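Local coordinates for CBS domain protein (Bacillus anthracis, PDB 3LQN) that is of unknown function but carries a tandem pair of CBS domains, a module that in many relatives binds adenine nucleotides and regulates its host protein, at residues 28-33 with 49-54; 34-39 with 87-92; 58-63 with 118-123. All coordinates share one frame; numbering follows the deposited sequence.

How the contacts relate
Contacts 1 and 3 are the more central, their centres about 8 and 7 Å from the centre of the chain. Contact 2, about 16 Å out, is more peripheral. All three are partly buried. Contacts 1 and 3 share the hairpin of strands 50-54 and 60-65: V53 N bonds to G62 O and V53 O to H61 N. The first segments of contacts 1 and 2 adjoin at 33/34, and I32 O probably accepts a bond from E90 N. Their chemistry differs with place. Contact 1 is a backbone bridge with apolar side chains beside it. Contact 2 has a similar bridge, with sulfate ions on its polar side. Contact 3 is apolar throughout and joins strands of the two CBS domains.

Contact 1 of 3, residues 28-33 with 49-54; sequences AHVQIG and SAIPVL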
loop_
_atom_site.group_PDB
_atom_site.type_symbol
_atom_site.label_atom_id
_atom_site.label_comp_id
_atom_site.label_asym_id
_atom_site.label_seq_id
_atom_site.Cartn_x
_atom_site.Cartn_y
_atom_site.Cartn_z
ATOM N N ALA A 28 -9.254 5.506 -11.086
ATOM C CA ALA A 28 -9.319 6.968 -11.083
ATOM C C ALA A 28 -7.975 7.541 -11.571
ATOM O O ALA A 28 -6.942 6.841 -11.469
ATOM C CB ALA A 28 -9.641 7.517 -9.674
ATOM N N HIS A 29 -8.022 8.768 -12.082
ATOM C CA HIS A 29 -6.819 9.508 -12.529
ATOM C C HIS A 29 -6.976 11.008 -12.257
ATOM O O HIS A 29 -8.087 11.477 -11.940
ATOM C CB HIS A 29 -6.566 9.232 -14.047
ATOM C CG HIS A 29 -7.672 9.678 -14.949
ATOM N ND1 HIS A 29 -8.618 8.808 -15.459
ATOM C CD2 HIS A 29 -7.964 10.892 -15.487
ATOM C CE1 HIS A 29 -9.450 9.467 -16.238
ATOM N NE2 HIS A 29 -9.076 10.738 -16.273
ATOM N N VAL A 30 -5.879 11.750 -12.388
ATOM C CA VAL A 30 -5.876 13.201 -12.400
ATOM C C VAL A 30 -4.961 13.693 -13.536
ATOM O O VAL A 30 -4.283 12.893 -14.185
ATOM C CB VAL A 30 -5.409 13.781 -11.008
ATOM C CG1 VAL A 30 -6.493 13.518 -9.955
ATOM C CG2 VAL A 30 -4.062 13.151 -10.583
ATOM N N GLN A 31 -4.882 15.007 -13.715
ATOM C CA GLN A 31 -4.014 15.691 -14.697
ATOM C C GLN A 31 -2.963 16.547 -14.025
ATOM O O GLN A 31 -3.154 16.939 -12.892
ATOM C CB GLN A 31 -4.889 16.613 -15.568
ATOM C CG GLN A 31 -5.878 15.830 -16.379
ATOM C CD GLN A 31 -6.330 16.591 -17.611
ATOM O OE1 GLN A 31 -6.281 16.075 -18.722
ATOM N NE2 GLN A 31 -6.747 17.836 -17.417
ATOM N N ILE A 32 -1.865 16.885 -14.710
ATOM C CA ILE A 32 -0.740 17.618 -14.021
ATOM C C ILE A 32 -1.070 18.982 -13.357
ATOM O O ILE A 32 -0.452 19.420 -12.341
ATOM C CB ILE A 32 0.548 17.781 -14.946
ATOM C CG1 ILE A 32 0.242 18.696 -16.129
ATOM C CG2 ILE A 32 1.095 16.403 -15.416
ATOM C CD1 ILE A 32 1.485 19.353 -16.759
ATOM N N GLY A 33 -2.049 19.654 -13.922
ATOM C CA GLY A 33 -2.472 20.928 -13.393
ATOM C C GLY A 33 -3.571 20.849 -12.370
ATOM O O GLY A 33 -3.955 21.885 -11.857
ATOM N N SER A 49 -4.426 3.910 -3.316
ATOM C CA SER A 49 -3.405 4.589 -2.554
ATOM C C SER A 49 -2.545 5.345 -3.531
ATOM O O SER A 49 -1.807 6.243 -3.134
ATOM C CB SER A 49 -2.530 3.588 -1.798
ATOM O OG SER A 49 -2.051 2.626 -2.727
ATOM N N ALA A 50 -2.659 4.988 -4.801
ATOM C CA ALA A 50 -2.036 5.755 -5.857
ATOM C C ALA A 50 -2.883 5.738 -7.137
ATOM O O ALA A 50 -3.615 4.772 -7.447
ATOM C CB ALA A 50 -0.565 5.225 -6.117
ATOM N N ILE A 51 -2.747 6.784 -7.930
ATOM C CA ILE A 51 -3.438 6.860 -9.217
ATOM C C ILE A 51 -2.547 7.477 -10.259
ATOM O O ILE A 51 -1.621 8.250 -9.931
ATOM C CB ILE A 51 -4.761 7.681 -9.131
ATOM C CG1 ILE A 51 -4.480 9.073 -8.539
ATOM C CG2 ILE A 51 -5.790 6.911 -8.342
ATOM C CD1 ILE A 51 -5.679 10.058 -8.626
ATOM N N PRO A 52 -2.779 7.133 -11.538
ATOM C CA PRO A 52 -1.982 7.714 -12.613
ATOM C C PRO A 52 -2.306 9.177 -12.837
ATOM O O PRO A 52 -3.444 9.619 -12.603
ATOM C CB PRO A 52 -2.434 6.921 -13.866
ATOM C CG PRO A 52 -3.872 6.466 -13.527
ATOM C CD PRO A 52 -3.776 6.146 -12.034
ATOM N N VAL A 53 -1.265 9.912 -13.215
ATOM C CA VAL A 53 -1.412 11.256 -13.783
ATOM C C VAL A 53 -1.386 11.200 -15.314
ATOM O O VAL A 53 -0.392 10.760 -15.882
ATOM C CB VAL A 53 -0.264 12.141 -13.250
ATOM C CG1 VAL A 53 -0.496 13.595 -13.693
ATOM C CG2 VAL A 53 -0.165 12.012 -11.684
ATOM N N LEU A 54 -2.452 11.642 -15.993
ATOM C CA LEU A 54 -2.606 11.473 -17.436
ATOM C C LEU A 54 -2.643 12.843 -18.101
ATOM O O LEU A 54 -2.966 13.827 -17.454
ATOM C CB LEU A 54 -3.930 10.759 -17.782
ATOM C CG LEU A 54 -4.079 9.348 -17.145
ATOM C CD1 LEU A 54 -5.439 8.784 -17.661
ATOM C CD2 LEU A 54 -2.900 8.417 -17.488
HETATM O O HOH W 1 -1.373 16.174 -17.124
#
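V30 and V53 form a single parallel-type backbone bridge, joining the loop before helix 36-46 to strand 50-54 inside the first CBS domain. Two bonds make it. V30 N donates to P52 O (3.2 Å). L54 N donates to V30 O (2.9 Å) with an N-H...O angle of 166°, so this bond is the shorter and slightly straighter of the two. V53 CA also leans on V30 O. The bridge stops there, and further along a water takes over. It accepts from I32 N and donates to L54 O, 2.9 Å from the water oxygen.

Side chains pack on both flanks. On one, the chain of L54 crosses that of H29 at about a right angle. L54 CD1 sits over one face of the imidazole, 3.6 Å from H29 CG and offset toward the ring's rim, which makes a CH-pi contact. The H29 torsion (chi1 62°) sets CG between N and C of its own backbone, which places the ring beside L54 CD1. On the other flank I51 CD1 meets V30 CG1 at 3.8 Å. A28 CB touches I51 CG2 more loosely, at 4.1 Å. A28 O is buried against carbon, with I51 CB at 3.3 Å, and has no polar partner.

Helix 36-46 closes this side: A28 and I51 rest on V42, and I51 also on L43. V30 and V53 both pack on I64 of strand 60-65 and on V89. On the far side of the strand, P52 and L54 reach F128 of strand 128-133.

Contact 2 of 3, residues 34-39 with 87-92; sequences NGLEHA and MKVEQV. With SO4 (sulfate ion), chain C; SO4 (sulfate ion), chain F.
G35 and K88 meet backbone to backbone in a single bridge, where the N-terminus of helix 36-46 lies against the 87-92 loop. Two main-chain bonds hold it. V89 N donates to N34 O at 2.8 Å. L36 N donates to M87 O at 2.9 Å, but this donor stands 41° out of the carbonyl plane, so it misses the lone pairs. G35 is the N-cap residue, and its O takes the first helical bond, from A39 N. Within the loop, Q91 folds back and its OE1 accepts from K88 N.

Apolar packing centres on L36. Its CD1 presses on M87 CB at 3.4 Å, tighter than usual for two carbons. The other branch, CD2, turns to V92 CG2 at 3.9 Å and lies against the K88 carbonyl. V89 CG2 fits beside A39 CB, 3.7 Å away.

Two sulfate ions, probably from the crystallisation liquor, bind the polar side. O3 of the sulfate of chain C accepts bonds from G35 N at 2.7 Å and H38 ND1 at 3.0 Å; N34 ND2 adds a weak bond. The H38 ring meets this ion with its edge. With CG anti to the backbone N (chi1 -177°), the ring lies beside the sulfate and ND1 faces it. N34 ND2 also grips O1 of the chain F sulfate. The helix N-terminus probably favours the anion.

Around the contact, L36 packs on I64 of strand 60-65 and on L84. V92 touches I64 too. A39 and V92 reach I69 of helix 66-72, and M87 touches I73 just after it.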
loop_
_atom_site.group_PDB
_atom_site.type_symbol
_atom_site.label_atom_id
_atom_site.label_comp_id
_atom_site.label_asym_id
_atom_site.label_seq_id
_atom_site.Cartn_x
_atom_site.Cartn_y
_atom_site.Cartn_z
ATOM N N ASN A 34 -4.081 19.643 -12.051
ATOM C CA ASN A 34 -5.039 19.566 -10.940
ATOM C C ASN A 34 -4.424 19.998 -9.605
ATOM O O ASN A 34 -3.246 19.740 -9.367
ATOM C CB ASN A 34 -5.612 18.155 -10.803
ATOM C CG ASN A 34 -6.644 17.817 -11.895
ATOM O OD1 ASN A 34 -6.770 16.691 -12.300
ATOM N ND2 ASN A 34 -7.358 18.830 -12.374
ATOM N N GLY A 35 -5.223 20.653 -8.762
ATOM C CA GLY A 35 -4.863 20.980 -7.366
ATOM C C GLY A 35 -4.635 19.742 -6.510
ATOM O O GLY A 35 -5.168 18.667 -6.805
ATOM N N LEU A 36 -3.834 19.854 -5.442
ATOM C CA LEU A 36 -3.636 18.701 -4.579
ATOM C C LEU A 36 -4.874 18.404 -3.708
ATOM O O LEU A 36 -5.028 17.300 -3.287
ATOM C CB LEU A 36 -2.421 18.871 -3.696
ATOM C CG LEU A 36 -1.088 18.835 -4.449
ATOM C CD1 LEU A 36 0.043 18.738 -3.430
ATOM C CD2 LEU A 36 -1.053 17.622 -5.371
ATOM N N GLU A 37 -5.715 19.394 -3.416
ATOM C CA GLU A 37 -6.944 19.083 -2.668
ATOM C C GLU A 37 -7.849 18.193 -3.545
ATOM O O GLU A 37 -8.461 17.239 -3.062
ATOM C CB GLU A 37 -7.698 20.342 -2.220
ATOM C CG GLU A 37 -6.982 21.134 -1.107
ATOM C CD GLU A 37 -7.841 22.267 -0.554
ATOM O OE1 GLU A 37 -8.041 23.267 -1.276
ATOM O OE2 GLU A 37 -8.310 22.151 0.604
ATOM N N HIS A 38 -7.933 18.536 -4.825
ATOM C CA HIS A 38 -8.663 17.723 -5.800
ATOM C C HIS A 38 -8.061 16.322 -5.875
ATOM O O HIS A 38 -8.745 15.328 -5.767
ATOM C CB HIS A 38 -8.580 18.384 -7.190
ATOM C CG HIS A 38 -9.346 17.675 -8.258
ATOM N ND1 HIS A 38 -9.600 18.240 -9.494
ATOM C CD2 HIS A 38 -9.959 16.469 -8.269
ATOM C CE1 HIS A 38 -10.303 17.395 -10.225
ATOM N NE2 HIS A 38 -10.527 16.307 -9.508
ATOM N N ALA A 39 -6.744 16.250 -6.069
ATOM C CA ALA A 39 -6.108 14.948 -6.175
ATOM C C ALA A 39 -6.282 14.096 -4.920
ATOM O O ALA A 39 -6.524 12.897 -5.024
ATOM C CB ALA A 39 -4.623 15.116 -6.537
ATOM N N MET A 87 -1.065 24.080 -4.064
ATOM C CA MET A 87 -0.216 23.163 -4.791
ATOM C C MET A 87 -0.914 22.385 -5.859
ATOM O O MET A 87 -2.139 22.180 -5.817
ATOM C CB MET A 87 0.367 22.153 -3.789
ATOM C CG MET A 87 1.149 22.922 -2.705
ATOM S SD MET A 87 1.735 21.836 -1.382
ATOM C CE MET A 87 3.002 20.947 -2.159
ATOM N N LYS A 88 -0.113 21.935 -6.802
ATOM C CA LYS A 88 -0.624 21.151 -7.924
ATOM C C LYS A 88 0.006 19.773 -7.967
ATOM O O LYS A 88 1.077 19.512 -7.399
ATOM C CB LYS A 88 -0.353 21.876 -9.266
ATOM C CG LYS A 88 -1.225 23.138 -9.436
ATOM C CD LYS A 88 -1.016 23.758 -10.759
ATOM C CE LYS A 88 -2.329 24.451 -11.208
ATOM N NZ LYS A 88 -2.916 25.271 -10.123
ATOM N N VAL A 89 -0.655 18.863 -8.695
ATOM C CA VAL A 89 -0.182 17.484 -8.854
ATOM C C VAL A 89 1.268 17.415 -9.351
ATOM O O VAL A 89 2.069 16.603 -8.835
ATOM C CB VAL A 89 -1.124 16.792 -9.894
ATOM C CG1 VAL A 89 -0.469 15.576 -10.522
ATOM C CG2 VAL A 89 -2.406 16.386 -9.200
ATOM N N GLU A 90 1.601 18.311 -10.274
ATOM C CA GLU A 90 2.948 18.354 -10.865
ATOM C C GLU A 90 4.048 18.480 -9.795
ATOM O O GLU A 90 5.143 17.988 -10.001
ATOM C CB GLU A 90 3.095 19.508 -11.870
ATOM C CG GLU A 90 3.078 20.898 -11.294
ATOM C CD GLU A 90 3.007 21.960 -12.411
ATOM O OE1 GLU A 90 1.874 22.350 -12.795
ATOM O OE2 GLU A 90 4.078 22.385 -12.916
ATOM N N GLN A 91 3.741 19.106 -8.664
ATOM C CA GLN A 91 4.797 19.383 -7.664
ATOM C C GLN A 91 5.176 18.158 -6.838
ATOM O O GLN A 91 6.218 18.180 -6.181
ATOM C CB GLN A 91 4.382 20.494 -6.715
ATOM C CG GLN A 91 4.236 21.850 -7.355
ATOM C CD GLN A 91 3.606 22.794 -6.410
ATOM O OE1 GLN A 91 2.393 22.810 -6.274
ATOM N NE2 GLN A 91 4.426 23.623 -5.729
ATOM N N VAL A 92 4.373 17.105 -6.840
ATOM C CA VAL A 92 4.663 15.954 -5.974
ATOM C C VAL A 92 4.637 14.608 -6.713
ATOM O O VAL A 92 4.987 13.597 -6.140
ATOM C CB VAL A 92 3.726 15.866 -4.700
ATOM C CG1 VAL A 92 3.865 17.125 -3.783
ATOM C CG2 VAL A 92 2.251 15.596 -5.128
HETATM S S SO4 C . -8.503 21.858 -9.606
HETATM O O1 SO4 C . -7.950 22.629 -10.730
HETATM O O2 SO4 C . -9.898 21.604 -9.945
HETATM O O3 SO4 C . -7.820 20.604 -9.648
HETATM O O4 SO4 C . -8.345 22.549 -8.369
HETATM S S SO4 F . -10.161 18.491 -14.862
HETATM O O1 SO4 F . -8.786 18.996 -14.832
HETATM O O2 SO4 F . -10.993 19.404 -15.647
HETATM O O3 SO4 F . -10.196 17.182 -15.509
HETATM O O4 SO4 F . -10.698 18.382 -13.502
#

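Contact 3 of 3, residues 58-63 with 118-123; sequences YKLHGL and FICAVN
L60 and L63 of strand 60-65 pack against F118, C120 and V122 of strand 118-122; the two strands come from different CBS domains. The short strand segments run antiparallel, at 175°, with axes 9.1 Å apart. That distance fits side chains meeting between two sheets; it is too wide for bonded neighbours.

The tight part is at L60. One branch, CD2, wedges between two residues of the other strand. It lies 3.5 Å from C120 CB, closer than usual for two carbons, and 3.8 Å from V122 CG1. L60 holds CG opposite its backbone N (chi1 -178°), which sends the branch across the gap. At the other end L63 CD2 reaches F118 CE1 at 3.7 Å, meeting the ring obliquely, and C120 SG at 3.8 Å. The cysteine thus sits between the two leucines. A classic beta bulge at H61 and G62, opposite V53, lets both leucines face strand 118-122 although two residues separate them.

Beyond V122 the contact opens out. The side chains of K59 and N123 no longer meet across the gap. They turn to the 125-127 loop instead: K59 NZ bonds D125 O and its charge lies on the Y127 ring, while N123 OD1 accepts from Y127 N.

The strands share no hydrogen bond. Their chemistry is therefore purely apolar; polar links to the second domain, such as the backbone bond of L60 with G126, lie beside it.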
loop_
_atom_site.group_PDB
_atom_site.type_symbol
_atom_site.label_atom_id
_atom_site.label_comp_id
_atom_site.label_asym_id
_atom_site.label_seq_id
_atom_site.Cartn_x
_atom_site.Cartn_y
_atom_site.Cartn_z
ATOM N N TYR A 58 -4.863 10.960 -22.680
ATOM C CA TYR A 58 -4.923 9.778 -21.846
ATOM C C TYR A 58 -3.590 9.003 -21.940
ATOM O O TYR A 58 -3.546 7.768 -21.859
ATOM C CB TYR A 58 -6.161 8.957 -22.250
ATOM C CG TYR A 58 -7.479 9.498 -21.691
ATOM C CD1 TYR A 58 -7.964 9.037 -20.474
ATOM C CD2 TYR A 58 -8.245 10.441 -22.386
ATOM C CE1 TYR A 58 -9.149 9.495 -19.956
ATOM C CE2 TYR A 58 -9.448 10.896 -21.874
ATOM C CZ TYR A 58 -9.888 10.415 -20.655
ATOM O OH TYR A 58 -11.076 10.837 -20.115
ATOM N N LYS A 59 -2.496 9.757 -22.079
ATOM C CA LYS A 59 -1.150 9.210 -21.990
ATOM C C LYS A 59 -0.619 9.380 -20.583
ATOM O O LYS A 59 -0.931 10.342 -19.896
ATOM C CB LYS A 59 -0.226 9.840 -23.049
ATOM C CG LYS A 59 -0.590 9.282 -24.428
ATOM C CD LYS A 59 0.143 9.922 -25.592
ATOM C CE LYS A 59 -0.332 9.259 -26.874
ATOM N NZ LYS A 59 0.787 9.148 -27.854
ATOM N N LEU A 60 0.184 8.421 -20.152
ATOM C CA LEU A 60 0.708 8.353 -18.803
ATOM C C LEU A 60 1.899 9.293 -18.610
ATOM O O LEU A 60 2.871 9.228 -19.371
ATOM C CB LEU A 60 1.113 6.881 -18.532
ATOM C CG LEU A 60 1.640 6.669 -17.132
ATOM C CD1 LEU A 60 0.508 6.968 -16.054
ATOM C CD2 LEU A 60 2.239 5.241 -17.018
ATOM N N HIS A 61 1.800 10.177 -17.617
ATOM C CA HIS A 61 2.874 11.098 -17.208
ATOM C C HIS A 61 3.569 10.718 -15.915
ATOM O O HIS A 61 4.740 11.007 -15.707
ATOM C CB HIS A 61 2.322 12.512 -17.077
ATOM C CG HIS A 61 2.226 13.225 -18.381
ATOM N ND1 HIS A 61 2.763 14.477 -18.578
ATOM C CD2 HIS A 61 1.703 12.841 -19.564
ATOM C CE1 HIS A 61 2.543 14.846 -19.830
ATOM N NE2 HIS A 61 1.906 13.874 -20.451
ATOM N N GLY A 62 2.859 10.071 -15.020
ATOM C CA GLY A 62 3.452 9.750 -13.758
ATOM C C GLY A 62 2.413 9.170 -12.858
ATOM O O GLY A 62 1.315 8.898 -13.303
ATOM N N LEU A 63 2.758 9.019 -11.596
ATOM C CA LEU A 63 1.838 8.471 -10.588
ATOM C C LEU A 63 1.760 9.474 -9.453
ATOM O O LEU A 63 2.764 10.131 -9.151
ATOM C CB LEU A 63 2.392 7.205 -9.955
ATOM C CG LEU A 63 2.026 5.795 -10.425
ATOM C CD1 LEU A 63 2.646 4.732 -9.464
ATOM C CD2 LEU A 63 0.522 5.637 -10.499
ATOM N N PHE A 118 2.523 -1.102 -7.301
ATOM C CA PHE A 118 1.776 -1.107 -8.525
ATOM C C PHE A 118 2.337 -0.367 -9.706
ATOM O O PHE A 118 3.070 0.637 -9.639
ATOM C CB PHE A 118 0.250 -0.995 -8.324
ATOM C CG PHE A 118 -0.334 0.370 -8.568
ATOM C CD1 PHE A 118 -0.225 0.988 -9.818
ATOM C CD2 PHE A 118 -1.074 0.992 -7.575
ATOM C CE1 PHE A 118 -0.800 2.246 -10.042
ATOM C CE2 PHE A 118 -1.661 2.199 -7.795
ATOM C CZ PHE A 118 -1.528 2.837 -9.045
ATOM N N ILE A 119 1.962 -0.943 -10.821
ATOM C CA ILE A 119 2.675 -0.746 -12.035
ATOM C C ILE A 119 1.617 -0.402 -13.040
ATOM O O ILE A 119 0.558 -1.039 -13.089
ATOM C CB ILE A 119 3.310 -2.051 -12.431
ATOM C CG1 ILE A 119 4.392 -2.439 -11.408
ATOM C CG2 ILE A 119 3.852 -1.981 -13.879
ATOM C CD1 ILE A 119 4.639 -3.972 -11.351
ATOM N N CYS A 120 1.926 0.586 -13.858
ATOM C CA CYS A 120 1.005 0.998 -14.867
ATOM C C CYS A 120 1.308 0.235 -16.137
ATOM O O CYS A 120 2.462 0.039 -16.484
ATOM C CB CYS A 120 1.185 2.502 -15.130
ATOM S SG CYS A 120 0.665 3.561 -13.727
ATOM N N ALA A 121 0.243 -0.138 -16.830
ATOM C CA ALA A 121 0.290 -0.774 -18.119
ATOM C C ALA A 121 -0.029 0.280 -19.152
ATOM O O ALA A 121 -0.965 1.028 -18.974
ATOM C CB ALA A 121 -0.743 -1.853 -18.173
ATOM N N VAL A 122 0.732 0.303 -20.252
ATOM C CA VAL A 122 0.464 1.212 -21.354
ATOM C C VAL A 122 0.474 0.397 -22.651
ATOM O O VAL A 122 0.984 -0.728 -22.678
ATOM C CB VAL A 122 1.520 2.302 -21.434
ATOM C CG1 VAL A 122 1.488 3.187 -20.139
ATOM C CG2 VAL A 122 2.875 1.686 -21.638
ATOM N N ASN A 123 -0.139 0.933 -23.692
ATOM C CA ASN A 123 -0.036 0.280 -25.003
ATOM C C ASN A 123 1.159 0.798 -25.763
ATOM O O ASN A 123 1.926 1.607 -25.242
ATOM C CB ASN A 123 -1.350 0.276 -25.810
ATOM C CG ASN A 123 -1.701 1.631 -26.429
ATOM O OD1 ASN A 123 -0.961 2.605 -26.311
ATOM N ND2 ASN A 123 -2.852 1.684 -27.094
#